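Local coordinates for second substrate binding domain of putative amino acid ABC transporter (Streptococcus pneumoniae, PDB 4OEN), which probably captures an amino acid outside the cell and delivers it to the membrane part of an ABC transporter, as family 3 solute-binding proteins do, at residues T88-L93 against G179-E184. Sequence-based numbering, arbitrary orientation. Where two conformers were deposited one is given.
Sequences TANTIL and GTPIGE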
loop_
_atom_site.group_PDB
_atom_site.type_symbol
_atom_site.label_atom_id
_atom_site.label_comp_id
_atom_site.label_asym_id
_atom_site.label_seq_id
_atom_site.Cartn_x
_atom_site.Cartn_y
_atom_site.Cartn_z
ATOM N N THR A 88 -2.487 7.512 -0.311
ATOM C CA THR A 88 -3.410 7.253 -1.406
ATOM C C THR A 88 -2.842 6.159 -2.272
ATOM O O THR A 88 -1.767 6.325 -2.854
ATOM C CB THR A 88 -3.660 8.495 -2.262
ATOM O OG1 THR A 88 -4.225 9.523 -1.441
ATOM C CG2 THR A 88 -4.626 8.164 -3.414
ATOM N N ALA A 89 -3.576 5.053 -2.347
ATOM C CA ALA A 89 -3.137 3.875 -3.079
ATOM C C ALA A 89 -3.526 4.006 -4.539
ATOM O O ALA A 89 -4.675 4.291 -4.854
ATOM C CB ALA A 89 -3.739 2.622 -2.484
ATOM N N ASN A 90 -2.546 3.823 -5.414
ATOM C CA ASN A 90 -2.766 3.909 -6.848
ATOM C C ASN A 90 -2.451 2.599 -7.526
ATOM O O ASN A 90 -1.681 1.799 -7.005
ATOM C CB ASN A 90 -1.877 4.981 -7.493
ATOM C CG ASN A 90 -2.112 6.371 -6.943
ATOM O OD1 ASN A 90 -3.241 6.818 -6.806
ATOM N ND2 ASN A 90 -1.029 7.073 -6.652
ATOM N N THR A 91 -3.049 2.399 -8.703
ATOM C CA THR A 91 -2.554 1.424 -9.665
ATOM C C THR A 91 -1.669 2.203 -10.643
ATOM O O THR A 91 -1.943 3.359 -10.929
ATOM C CB THR A 91 -3.707 0.698 -10.406
ATOM O OG1 THR A 91 -3.145 -0.177 -11.380
ATOM C CG2 THR A 91 -4.608 1.674 -11.102
ATOM N N ILE A 92 -0.599 1.580 -11.122
ATOM C CA ILE A 92 0.370 2.302 -11.948
ATOM C C ILE A 92 1.019 1.363 -12.946
ATOM O O ILE A 92 1.156 0.164 -12.703
ATOM C CB ILE A 92 1.436 2.993 -11.042
ATOM C CG1 ILE A 92 2.185 4.093 -11.785
ATOM C CG2 ILE A 92 2.405 1.986 -10.443
ATOM C CD1 ILE A 92 3.013 4.961 -10.840
ATOM N N LEU A 93 1.385 1.909 -14.097
ATOM C CA LEU A 93 2.081 1.134 -15.115
ATOM C C LEU A 93 3.566 0.956 -14.773
ATOM O O LEU A 93 4.233 1.899 -14.332
ATOM C CB LEU A 93 1.956 1.821 -16.486
ATOM C CG LEU A 93 2.292 0.922 -17.679
ATOM C CD1 LEU A 93 1.104 0.034 -18.040
ATOM C CD2 LEU A 93 2.749 1.759 -18.881
ATOM N N GLY A 179 0.047 7.404 -11.506
ATOM C CA GLY A 179 -0.896 6.370 -11.123
ATOM C C GLY A 179 -2.322 6.861 -11.079
ATOM O O GLY A 179 -2.584 8.078 -11.085
ATOM N N THR A 180 -3.247 5.904 -11.058
ATOM C CA THR A 180 -4.674 6.172 -10.928
ATOM C C THR A 180 -5.120 5.694 -9.556
ATOM O O THR A 180 -4.880 4.536 -9.183
ATOM C CB THR A 180 -5.502 5.460 -12.022
ATOM O OG1 THR A 180 -5.247 6.078 -13.289
ATOM C CG2 THR A 180 -6.982 5.555 -11.733
ATOM N N PRO A 181 -5.776 6.584 -8.799
ATOM C CA PRO A 181 -6.192 6.279 -7.430
ATOM C C PRO A 181 -7.176 5.122 -7.359
ATOM O O PRO A 181 -8.123 5.054 -8.151
ATOM C CB PRO A 181 -6.846 7.586 -6.963
ATOM C CG PRO A 181 -7.286 8.257 -8.218
ATOM C CD PRO A 181 -6.221 7.926 -9.224
ATOM N N ILE A 182 -6.941 4.216 -6.420
ATOM C CA ILE A 182 -7.861 3.107 -6.211
ATOM C C ILE A 182 -8.407 3.121 -4.787
ATOM O O ILE A 182 -9.391 2.448 -4.491
ATOM C CB ILE A 182 -7.192 1.752 -6.525
ATOM C CG1 ILE A 182 -6.002 1.487 -5.613
ATOM C CG2 ILE A 182 -6.756 1.710 -7.986
ATOM C CD1 ILE A 182 -5.247 0.214 -5.962
ATOM N N GLY A 183 -7.798 3.913 -3.907
ATOM C CA GLY A 183 -8.313 3.998 -2.553
ATOM C C GLY A 183 -7.425 4.737 -1.580
ATOM O O GLY A 183 -6.369 5.244 -1.948
ATOM N N GLU A 184 -7.869 4.790 -0.331
ATOM C CA GLU A 184 -7.116 5.429 0.730
ATOM C C GLU A 184 -6.716 4.404 1.768
ATOM O O GLU A 184 -7.353 3.354 1.919
ATOM C CB GLU A 184 -7.939 6.538 1.391
ATOM C CG GLU A 184 -8.502 7.569 0.425
ATOM C CD GLU A 184 -7.423 8.378 -0.271
ATOM O OE1 GLU A 184 -6.270 8.407 0.218
ATOM O OE2 GLU A 184 -7.736 8.998 -1.305
#
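A89 meets both I182 and G183 in a classic beta bulge between two antiparallel strands. Its O takes two backbone hydrogens: I182 N at 2.8 Å, almost straight (175° at the hydrogen) and in the carbonyl plane, and G183 N at 3.3 Å, longer and more bent. A89 N in turn gives to G183 O, while T91 and T180 form a regular hydrogen-bonded pair, T91 N to T180 O and T180 N to T91 O.

I182, at the bulge, reaches across the direction of the 88-93 strand. With CG1 set between the backbone N and carbonyl carbon (chi1 62°), that atom sits 3.2 Å from A89 O, and CG2 packs on T91 CG2 at 3.8 Å, the two side chains crossing at about a right angle. On the face bearing T88 and E184, these side chains run alongside each other. T88 OG1 donates to E184 OE1 over 2.9 Å, reaching the carboxylate's syn lone pair; the bend in the glutamate chain at chi2 (-65°) helps bring the carboxylate round to it. N90 OD1 lies 3.1 Å from P181 CA, a close approach without a hydrogen bond to the proline.

Further out, S85 also hydrogen-bonds E184 OE1, E160 holds N90 ND2, and S120 pairs with T91 OG1. The backbone of N90 bonds to E160 and that of I92 to D158, whereas E184 bonds to V72.

In this type II periplasmic-binding-protein fold, long strands of this kind pass between the two lobes, so the pair probably belongs to the hinge. The backbone bonds hold the register on each side of the bulge, with a shift of one residue between A89 and N90, and A89 O, taking both I182 N and G183 N, bridges that shift.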